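Local coordinates for protein acetyltransferase (Bacillus cereus, PDB 1Y9W) that probably transfers an acetyl or other acyl group from a coenzyme A thioester to a still unidentified acceptor, as other GNAT-family enzymes do, at residues G49-G57 against F68-R76; T58-I66 against A92-D103. One frame throughout, in Å; residues are numbered along the deposited sequence.

Interaction 1: residues G49-G57 against F68-R76; sequences GKIFGGVTG and FLWVDESVR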
loop_
_atom_site.group_PDB
_atom_site.type_symbol
_atom_site.label_atom_id
_atom_site.label_comp_id
_atom_site.label_asym_id
_atom_site.label_seq_id
_atom_site.Cartn_x
_atom_site.Cartn_y
_atom_site.Cartn_z
ATOM N N GLY A 49 -7.663 -28.482 -8.420
ATOM C CA GLY A 49 -7.249 -27.383 -7.569
ATOM C C GLY A 49 -5.875 -26.807 -7.855
ATOM O O GLY A 49 -5.381 -26.000 -7.080
ATOM N N LYS A 50 -5.237 -27.215 -8.946
ATOM C CA LYS A 50 -3.931 -26.651 -9.271
ATOM C C LYS A 50 -4.165 -25.238 -9.806
ATOM O O LYS A 50 -4.987 -25.027 -10.704
ATOM C CB LYS A 50 -3.208 -27.479 -10.333
ATOM C CG LYS A 50 -1.862 -26.883 -10.738
ATOM C CD LYS A 50 -1.121 -27.765 -11.730
ATOM C CE LYS A 50 0.236 -27.168 -12.065
ATOM N NZ LYS A 50 1.024 -28.018 -13.015
ATOM N N ILE A 51 -3.443 -24.277 -9.240
ATOM C CA ILE A 51 -3.557 -22.877 -9.630
ATOM C C ILE A 51 -2.454 -22.502 -10.601
ATOM O O ILE A 51 -1.278 -22.491 -10.258
ATOM C CB ILE A 51 -3.499 -21.969 -8.383
ATOM C CG1 ILE A 51 -4.661 -22.336 -7.454
ATOM C CG2 ILE A 51 -3.554 -20.491 -8.791
ATOM C CD1 ILE A 51 -4.640 -21.628 -6.120
ATOM N N PHE A 52 -2.863 -22.196 -11.823
ATOM C CA PHE A 52 -1.960 -21.823 -12.903
ATOM C C PHE A 52 -1.713 -20.325 -12.928
ATOM O O PHE A 52 -0.732 -19.869 -13.504
ATOM C CB PHE A 52 -2.558 -22.264 -14.241
ATOM C CG PHE A 52 -2.679 -23.756 -14.387
ATOM C CD1 PHE A 52 -1.600 -24.516 -14.834
ATOM C CD2 PHE A 52 -3.864 -24.408 -14.047
ATOM C CE1 PHE A 52 -1.700 -25.904 -14.941
ATOM C CE2 PHE A 52 -3.979 -25.800 -14.148
ATOM C CZ PHE A 52 -2.897 -26.549 -14.594
ATOM N N GLY A 53 -2.607 -19.561 -12.309
ATOM C CA GLY A 53 -2.444 -18.123 -12.276
ATOM C C GLY A 53 -3.541 -17.488 -11.453
ATOM O O GLY A 53 -4.553 -18.126 -11.170
ATOM N N GLY A 54 -3.345 -16.236 -11.056
ATOM C CA GLY A 54 -4.358 -15.556 -10.270
ATOM C C GLY A 54 -4.042 -14.089 -10.082
ATOM O O GLY A 54 -2.923 -13.640 -10.362
ATOM N N VAL A 55 -5.031 -13.337 -9.614
ATOM C CA VAL A 55 -4.865 -11.910 -9.373
ATOM C C VAL A 55 -5.766 -11.532 -8.209
ATOM O O VAL A 55 -6.885 -12.035 -8.096
ATOM C CB VAL A 55 -5.252 -11.075 -10.629
ATOM C CG1 VAL A 55 -6.722 -11.305 -10.981
ATOM C CG2 VAL A 55 -4.965 -9.592 -10.385
ATOM N N THR A 56 -5.270 -10.671 -7.331
ATOM C CA THR A 56 -6.056 -10.230 -6.185
ATOM C C THR A 56 -5.940 -8.720 -6.065
ATOM O O THR A 56 -4.912 -8.135 -6.414
ATOM C CB THR A 56 -5.562 -10.864 -4.856
ATOM O OG1 THR A 56 -4.328 -10.249 -4.459
ATOM C CG2 THR A 56 -5.333 -12.369 -5.030
ATOM N N GLY A 57 -7.000 -8.092 -5.574
ATOM C CA GLY A 57 -7.001 -6.651 -5.406
ATOM C C GLY A 57 -8.052 -6.279 -4.386
ATOM O O GLY A 57 -8.792 -7.148 -3.917
ATOM N N PHE A 68 -1.727 -8.312 -6.049
ATOM C CA PHE A 68 -0.842 -9.346 -6.560
ATOM C C PHE A 68 -1.369 -9.989 -7.835
ATOM O O PHE A 68 -2.571 -10.226 -7.991
ATOM C CB PHE A 68 -0.650 -10.433 -5.504
ATOM C CG PHE A 68 -0.047 -9.934 -4.233
ATOM C CD1 PHE A 68 1.327 -9.804 -4.109
ATOM C CD2 PHE A 68 -0.858 -9.566 -3.169
ATOM C CE1 PHE A 68 1.891 -9.317 -2.946
ATOM C CE2 PHE A 68 -0.308 -9.075 -1.999
ATOM C CZ PHE A 68 1.075 -8.949 -1.888
ATOM N N LEU A 69 -0.450 -10.266 -8.748
ATOM C CA LEU A 69 -0.789 -10.930 -9.995
ATOM C C LEU A 69 0.322 -11.934 -10.253
ATOM O O LEU A 69 1.499 -11.574 -10.339
ATOM C CB LEU A 69 -0.879 -9.929 -11.145
ATOM C CG LEU A 69 -1.443 -10.543 -12.423
ATOM C CD1 LEU A 69 -2.017 -9.454 -13.293
ATOM C CD2 LEU A 69 -0.356 -11.305 -13.150
ATOM N N TRP A 70 -0.053 -13.200 -10.363
ATOM C CA TRP A 70 0.932 -14.243 -10.583
ATOM C C TRP A 70 0.482 -15.262 -11.614
ATOM O O TRP A 70 -0.701 -15.580 -11.725
ATOM C CB TRP A 70 1.225 -14.961 -9.263
ATOM C CG TRP A 70 2.143 -16.132 -9.406
ATOM C CD1 TRP A 70 3.502 -16.102 -9.525
ATOM C CD2 TRP A 70 1.765 -17.511 -9.465
ATOM N NE1 TRP A 70 3.995 -17.377 -9.652
ATOM C CE2 TRP A 70 2.949 -18.262 -9.619
ATOM C CE3 TRP A 70 0.538 -18.185 -9.407
ATOM C CZ2 TRP A 70 2.942 -19.656 -9.712
ATOM C CZ3 TRP A 70 0.534 -19.573 -9.501
ATOM C CH2 TRP A 70 1.728 -20.290 -9.653
ATOM N N VAL A 71 1.444 -15.761 -12.371
ATOM C CA VAL A 71 1.191 -16.777 -13.370
ATOM C C VAL A 71 2.309 -17.804 -13.257
ATOM O O VAL A 71 3.491 -17.453 -13.202
ATOM C CB VAL A 71 1.172 -16.191 -14.789
ATOM C CG1 VAL A 71 1.238 -17.315 -15.820
ATOM C CG2 VAL A 71 -0.097 -15.379 -14.987
ATOM N N ASP A 72 1.929 -19.073 -13.204
ATOM C CA ASP A 72 2.906 -20.141 -13.093
ATOM C C ASP A 72 3.899 -20.018 -14.244
ATOM O O ASP A 72 3.510 -19.790 -15.386
ATOM C CB ASP A 72 2.199 -21.490 -13.151
ATOM C CG ASP A 72 3.098 -22.625 -12.749
ATOM O OD1 ASP A 72 4.208 -22.725 -13.309
ATOM O OD2 ASP A 72 2.693 -23.418 -11.876
ATOM N N GLU A 73 5.182 -20.159 -13.944
ATOM C CA GLU A 73 6.203 -20.061 -14.979
ATOM C C GLU A 73 6.032 -21.086 -16.112
ATOM O O GLU A 73 6.311 -20.787 -17.274
ATOM C CB GLU A 73 7.603 -20.179 -14.350
ATOM C CG GLU A 73 7.769 -21.284 -13.291
ATOM C CD GLU A 73 7.707 -22.700 -13.863
ATOM O OE1 GLU A 73 8.501 -23.014 -14.786
ATOM O OE2 GLU A 73 6.867 -23.500 -13.381
ATOM N N SER A 74 5.563 -22.285 -15.781
ATOM C CA SER A 74 5.366 -23.333 -16.779
ATOM C C SER A 74 4.430 -22.893 -17.903
ATOM O O SER A 74 4.455 -23.453 -18.995
ATOM C CB SER A 74 4.781 -24.585 -16.122
ATOM O OG SER A 74 3.402 -24.406 -15.827
ATOM N N VAL A 75 3.604 -21.891 -17.629
ATOM C CA VAL A 75 2.648 -21.399 -18.608
ATOM C C VAL A 75 2.676 -19.878 -18.702
ATOM O O VAL A 75 1.638 -19.240 -18.867
ATOM C CB VAL A 75 1.215 -21.853 -18.235
ATOM C CG1 VAL A 75 1.146 -23.369 -18.200
ATOM C CG2 VAL A 75 0.824 -21.292 -16.875
ATOM N N ARG A 76 3.869 -19.299 -18.607
ATOM C CA ARG A 76 4.021 -17.847 -18.662
ATOM C C ARG A 76 3.855 -17.270 -20.069
ATOM O O ARG A 76 3.814 -16.056 -20.246
ATOM C CB ARG A 76 5.383 -17.440 -18.077
ATOM C CG ARG A 76 6.588 -17.880 -18.898
ATOM C CD ARG A 76 6.930 -16.862 -19.981
ATOM N NE ARG A 76 7.526 -15.646 -19.425
ATOM C CZ ARG A 76 7.767 -14.539 -20.126
ATOM N NH1 ARG A 76 7.459 -14.483 -21.418
ATOM N NH2 ARG A 76 8.329 -13.488 -19.537
HETATM O O HOH W 1 1.490 -26.465 -15.636
HETATM O O HOH W 2 0.682 -23.662 -9.238
#
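F68 and T56 form a hydrogen-bonded antiparallel pair, T56 N giving a 2.8 Å bond to F68 O and F68 N a longer one back to T56 O. T56 OG1 lies at the edge of the F68 ring, 3.8 Å from CD2. L69 turns to the other face of the sheet, where its CD1 meets V55 CG2 at 4.1 Å and the two side chains cross obliquely. W70 exchanges two backbone bonds with G54. A chi1 of 175° sends the W70 indole toward the start of strand 51-57, where its CZ3 reaches I51 CG2 at 4.2 Å and I51 O at 3.5 Å, the oxygen at the ring edge. V71 pairs with G53, whose CA comes within 3.1 Å of W70 O. D72 N donates a nearly straight bond (171°) to F52 O, the last rung before the chain turns. D72 OD1 then accepts from S74 N, an Asx turn, while a water bound to I51 O makes a weak link to D72 OD2. A second water joins K50 NZ to S74 OG, and V75 CG2 packs loosely on F52 CB. The contact is the open end of the hairpin, away from the turn between strands 51-60 and 63-71. Strand 38-45 flanks it, with a classic bulge where F52 and G53 both face V44; V55 rests on L84 and I88 of helix 80-94, and on the opposite face W70 packs on K20 of the second subunit.

Interaction 2: residues T58-I66 against A92-D103; sequences TMYFYHLHI and AKEKGCRLILLD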
loop_
_atom_site.group_PDB
_atom_site.type_symbol
_atom_site.label_atom_id
_atom_site.label_comp_id
_atom_site.label_asym_id
_atom_site.label_seq_id
_atom_site.Cartn_x
_atom_site.Cartn_y
_atom_site.Cartn_z
ATOM N N THR A 58 -8.107 -5.003 -4.018
ATOM C CA THR A 58 -9.109 -4.548 -3.059
ATOM C C THR A 58 -9.712 -3.264 -3.608
ATOM O O THR A 58 -9.009 -2.451 -4.227
ATOM C CB THR A 58 -8.518 -4.259 -1.655
ATOM O OG1 THR A 58 -7.958 -2.949 -1.641
ATOM C CG2 THR A 58 -7.429 -5.268 -1.290
ATOM N N MET A 59 -11.014 -3.097 -3.392
ATOM C CA MET A 59 -11.734 -1.924 -3.868
ATOM C C MET A 59 -12.241 -1.037 -2.730
ATOM O O MET A 59 -12.599 -1.518 -1.652
ATOM C CB MET A 59 -12.933 -2.350 -4.723
ATOM C CG MET A 59 -12.588 -3.083 -6.008
ATOM S SD MET A 59 -14.062 -3.499 -6.965
ATOM C CE MET A 59 -14.512 -4.995 -6.111
ATOM N N TYR A 60 -12.257 0.265 -2.988
ATOM C CA TYR A 60 -12.758 1.262 -2.048
ATOM C C TYR A 60 -12.556 2.634 -2.685
ATOM O O TYR A 60 -11.739 2.769 -3.593
ATOM C CB TYR A 60 -12.050 1.174 -0.691
ATOM C CG TYR A 60 -10.560 1.416 -0.701
ATOM C CD1 TYR A 60 -9.660 0.357 -0.778
ATOM C CD2 TYR A 60 -10.049 2.706 -0.571
ATOM C CE1 TYR A 60 -8.288 0.581 -0.715
ATOM C CE2 TYR A 60 -8.682 2.938 -0.509
ATOM C CZ TYR A 60 -7.812 1.875 -0.578
ATOM O OH TYR A 60 -6.467 2.114 -0.492
ATOM N N PHE A 61 -13.303 3.640 -2.231
ATOM C CA PHE A 61 -13.197 4.978 -2.820
ATOM C C PHE A 61 -13.492 4.867 -4.306
ATOM O O PHE A 61 -13.136 5.745 -5.098
ATOM C CB PHE A 61 -11.788 5.543 -2.641
ATOM C CG PHE A 61 -11.517 6.058 -1.269
ATOM C CD1 PHE A 61 -12.544 6.166 -0.338
ATOM C CD2 PHE A 61 -10.244 6.488 -0.920
ATOM C CE1 PHE A 61 -12.308 6.702 0.920
ATOM C CE2 PHE A 61 -9.997 7.027 0.339
ATOM C CZ PHE A 61 -11.033 7.136 1.262
ATOM N N TYR A 62 -14.148 3.772 -4.665
ATOM C CA TYR A 62 -14.496 3.477 -6.047
ATOM C C TYR A 62 -13.297 3.361 -6.976
ATOM O O TYR A 62 -13.243 3.977 -8.042
ATOM C CB TYR A 62 -15.514 4.488 -6.576
ATOM C CG TYR A 62 -16.882 4.238 -5.989
ATOM C CD1 TYR A 62 -17.562 3.044 -6.246
ATOM C CD2 TYR A 62 -17.471 5.159 -5.124
ATOM C CE1 TYR A 62 -18.796 2.772 -5.649
ATOM C CE2 TYR A 62 -18.706 4.899 -4.521
ATOM C CZ TYR A 62 -19.361 3.708 -4.787
ATOM O OH TYR A 62 -20.576 3.456 -4.195
ATOM N N HIS A 63 -12.332 2.553 -6.548
ATOM C CA HIS A 63 -11.148 2.287 -7.347
ATOM C C HIS A 63 -10.667 0.889 -7.001
ATOM O O HIS A 63 -10.964 0.366 -5.922
ATOM C CB HIS A 63 -10.035 3.303 -7.051
ATOM C CG HIS A 63 -9.076 2.864 -5.987
ATOM N ND1 HIS A 63 -7.741 2.640 -6.239
ATOM C CD2 HIS A 63 -9.258 2.608 -4.671
ATOM C CE1 HIS A 63 -7.139 2.266 -5.123
ATOM N NE2 HIS A 63 -8.038 2.239 -4.157
ATOM N N LEU A 64 -9.936 0.289 -7.929
ATOM C CA LEU A 64 -9.374 -1.033 -7.721
ATOM C C LEU A 64 -7.853 -0.953 -7.608
ATOM O O LEU A 64 -7.183 -0.377 -8.468
ATOM C CB LEU A 64 -9.722 -1.959 -8.887
ATOM C CG LEU A 64 -8.905 -3.259 -8.890
ATOM C CD1 LEU A 64 -9.255 -4.092 -7.668
ATOM C CD2 LEU A 64 -9.162 -4.042 -10.170
ATOM N N HIS A 65 -7.301 -1.503 -6.534
ATOM C CA HIS A 65 -5.857 -1.522 -6.407
ATOM C C HIS A 65 -5.483 -2.977 -6.557
ATOM O O HIS A 65 -5.964 -3.819 -5.799
ATOM C CB HIS A 65 -5.379 -1.009 -5.045
ATOM C CG HIS A 65 -3.891 -1.092 -4.877
ATOM N ND1 HIS A 65 -3.249 -2.248 -4.486
ATOM C CD2 HIS A 65 -2.913 -0.191 -5.136
ATOM C CE1 HIS A 65 -1.941 -2.057 -4.515
ATOM N NE2 HIS A 65 -1.710 -0.816 -4.907
ATOM N N ILE A 66 -4.659 -3.280 -7.551
ATOM C CA ILE A 66 -4.236 -4.655 -7.765
ATOM C C ILE A 66 -3.051 -4.943 -6.853
ATOM O O ILE A 66 -1.988 -4.345 -6.990
ATOM C CB ILE A 66 -3.850 -4.903 -9.231
ATOM C CG1 ILE A 66 -5.072 -4.667 -10.124
ATOM C CG2 ILE A 66 -3.348 -6.338 -9.401
ATOM C CD1 ILE A 66 -4.799 -4.850 -11.590
ATOM N N ALA A 92 -14.087 -4.503 -11.944
ATOM C CA ALA A 92 -13.933 -3.199 -11.315
ATOM C C ALA A 92 -14.846 -2.191 -11.993
ATOM O O ALA A 92 -15.531 -1.417 -11.330
ATOM C CB ALA A 92 -12.484 -2.736 -11.416
ATOM N N LYS A 93 -14.838 -2.209 -13.322
ATOM C CA LYS A 93 -15.656 -1.310 -14.122
ATOM C C LYS A 93 -17.135 -1.522 -13.797
ATOM O O LYS A 93 -17.904 -0.567 -13.699
ATOM C CB LYS A 93 -15.400 -1.573 -15.605
ATOM C CG LYS A 93 -15.941 -0.507 -16.539
ATOM C CD LYS A 93 -15.705 -0.867 -18.007
ATOM C CE LYS A 93 -14.223 -1.126 -18.322
ATOM N NZ LYS A 93 -13.723 -2.449 -17.828
ATOM N N GLU A 94 -17.515 -2.780 -13.616
ATOM C CA GLU A 94 -18.888 -3.158 -13.297
ATOM C C GLU A 94 -19.356 -2.699 -11.910
ATOM O O GLU A 94 -20.542 -2.424 -11.705
ATOM C CB GLU A 94 -19.032 -4.681 -13.414
ATOM C CG GLU A 94 -20.366 -5.255 -12.943
ATOM C CD GLU A 94 -21.553 -4.782 -13.775
ATOM O OE1 GLU A 94 -21.468 -4.838 -15.026
ATOM O OE2 GLU A 94 -22.574 -4.364 -13.177
ATOM N N LYS A 95 -18.434 -2.617 -10.957
ATOM C CA LYS A 95 -18.792 -2.199 -9.607
ATOM C C LYS A 95 -18.691 -0.694 -9.402
ATOM O O LYS A 95 -18.767 -0.205 -8.274
ATOM C CB LYS A 95 -17.915 -2.920 -8.584
ATOM C CG LYS A 95 -18.009 -4.417 -8.697
ATOM C CD LYS A 95 -17.872 -5.061 -7.353
ATOM C CE LYS A 95 -18.281 -6.507 -7.427
ATOM N NZ LYS A 95 -18.283 -7.111 -6.071
ATOM N N GLY A 96 -18.513 0.036 -10.497
ATOM C CA GLY A 96 -18.423 1.482 -10.406
ATOM C C GLY A 96 -17.036 2.056 -10.175
ATOM O O GLY A 96 -16.910 3.224 -9.796
ATOM N N CYS A 97 -15.994 1.250 -10.387
ATOM C CA CYS A 97 -14.626 1.735 -10.217
ATOM C C CYS A 97 -14.285 2.612 -11.406
ATOM O O CYS A 97 -14.564 2.276 -12.559
ATOM C CB CYS A 97 -13.640 0.575 -10.104
ATOM S SG CYS A 97 -13.827 -0.330 -8.559
ATOM N N ARG A 98 -13.676 3.748 -11.105
ATOM C CA ARG A 98 -13.322 4.725 -12.116
ATOM C C ARG A 98 -11.823 4.696 -12.381
ATOM O O ARG A 98 -11.339 5.223 -13.390
ATOM C CB ARG A 98 -13.724 6.111 -11.608
ATOM C CG ARG A 98 -14.769 6.079 -10.477
ATOM C CD ARG A 98 -14.712 7.346 -9.651
ATOM N NE ARG A 98 -13.363 7.547 -9.133
ATOM C CZ ARG A 98 -12.816 8.734 -8.871
ATOM N NH1 ARG A 98 -13.498 9.860 -9.071
ATOM N NH2 ARG A 98 -11.569 8.793 -8.429
ATOM N N LEU A 99 -11.093 4.055 -11.477
ATOM C CA LEU A 99 -9.648 4.014 -11.571
ATOM C C LEU A 99 -9.058 2.711 -11.054
ATOM O O LEU A 99 -9.662 2.027 -10.224
ATOM C CB LEU A 99 -9.098 5.189 -10.756
ATOM C CG LEU A 99 -7.651 5.225 -10.269
ATOM C CD1 LEU A 99 -6.712 5.608 -11.409
ATOM C CD2 LEU A 99 -7.552 6.233 -9.144
ATOM N N ILE A 100 -7.874 2.376 -11.563
ATOM C CA ILE A 100 -7.145 1.186 -11.126
ATOM C C ILE A 100 -5.722 1.618 -10.794
ATOM O O ILE A 100 -5.077 2.301 -11.596
ATOM C CB ILE A 100 -7.063 0.107 -12.220
ATOM C CG1 ILE A 100 -8.466 -0.256 -12.699
ATOM C CG2 ILE A 100 -6.368 -1.136 -11.663
ATOM C CD1 ILE A 100 -8.484 -1.312 -13.786
ATOM N N LEU A 101 -5.245 1.237 -9.613
ATOM C CA LEU A 101 -3.889 1.580 -9.193
ATOM C C LEU A 101 -3.126 0.307 -8.882
ATOM O O LEU A 101 -3.699 -0.667 -8.400
ATOM C CB LEU A 101 -3.905 2.450 -7.936
ATOM C CG LEU A 101 -4.535 3.836 -8.019
ATOM C CD1 LEU A 101 -4.655 4.415 -6.623
ATOM C CD2 LEU A 101 -3.685 4.732 -8.905
ATOM N N LEU A 102 -1.829 0.324 -9.162
ATOM C CA LEU A 102 -0.956 -0.811 -8.892
ATOM C C LEU A 102 0.493 -0.339 -9.011
ATOM O O LEU A 102 0.777 0.689 -9.627
ATOM C CB LEU A 102 -1.223 -1.942 -9.893
ATOM C CG LEU A 102 -0.882 -1.691 -11.366
ATOM C CD1 LEU A 102 0.604 -1.897 -11.601
ATOM C CD2 LEU A 102 -1.653 -2.654 -12.244
ATOM N N ASP A 103 1.410 -1.063 -8.391
ATOM C CA ASP A 103 2.814 -0.711 -8.505
ATOM C C ASP A 103 3.528 -1.993 -8.864
ATOM O O ASP A 103 3.008 -3.087 -8.634
ATOM C CB ASP A 103 3.377 -0.125 -7.208
ATOM C CG ASP A 103 3.354 -1.103 -6.055
ATOM O OD1 ASP A 103 2.421 -1.015 -5.227
ATOM O OD2 ASP A 103 4.272 -1.952 -5.978
HETATM O O HOH W 3 -11.347 6.774 -6.825
HETATM O O HOH W 4 0.448 0.757 -5.482
HETATM O O HOH W 5 0.416 -3.610 -7.010
#
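L101 N bonds to L64 O at 2.8 Å, and with L64 N to L99 O and I66 N to L101 O it aligns strand 63-66 parallel to strand 99-103. Before the strands, R98 N donates to Y62 O at 3.1 Å. Apolar packing fills one face. I66 CD1 touches I100 CG2 and L102 CD2, the latter at 3.9 Å with the side chains side by side, while L64 CD2 meets A92 CB at 3.8 Å. M59 SD lies 3.6 Å from C97 SG, and a bend at chi3 (-83°) turns CE onto K95 CD, 3.6 Å away. On the other face L101 O sits over the H65 ring, 3.4 Å from CD2. Water links are three: F61 O to R98 NH2 (weak), H65 NE2 to D103 OD1, and I66 O to D103 N. A Schellman motif at G96 ends helix 80-94 and leads into strand 99-105, completing a right-handed beta-alpha-beta crossover. K95 NZ forms a salt bridge with E38; H65 ND1 and D103 OD2 hydrogen-bond to D67 and Q133. The side beneath helix 80-94 thus depends on close apolar packing, sulfurs included, whereas H127 of the second subunit packs on L99 and L101; L99 N is buried without a partner.

Overall arrangement
Interactions 1 and 2 use the same two strands, 51-60 and 63-71, at successive places along the hairpin, with centres about 20 Å apart. Interaction 1 pairs its open end; in interaction 2 the turn and the start of the second strand meet strand 99-105. They touch where V55 CG2 packs on I66 CG2 at 3.8 Å and G57 CA lies 4.1 Å from L64 CD1. Helix 80-94 lies against both, and both reach the second subunit. In GNAT folds acetyl-CoA typically binds beside the two parallel central strands and the start of the helix joining them, so by analogy strands 63-71 and 99-105 of interaction 2 probably border that site.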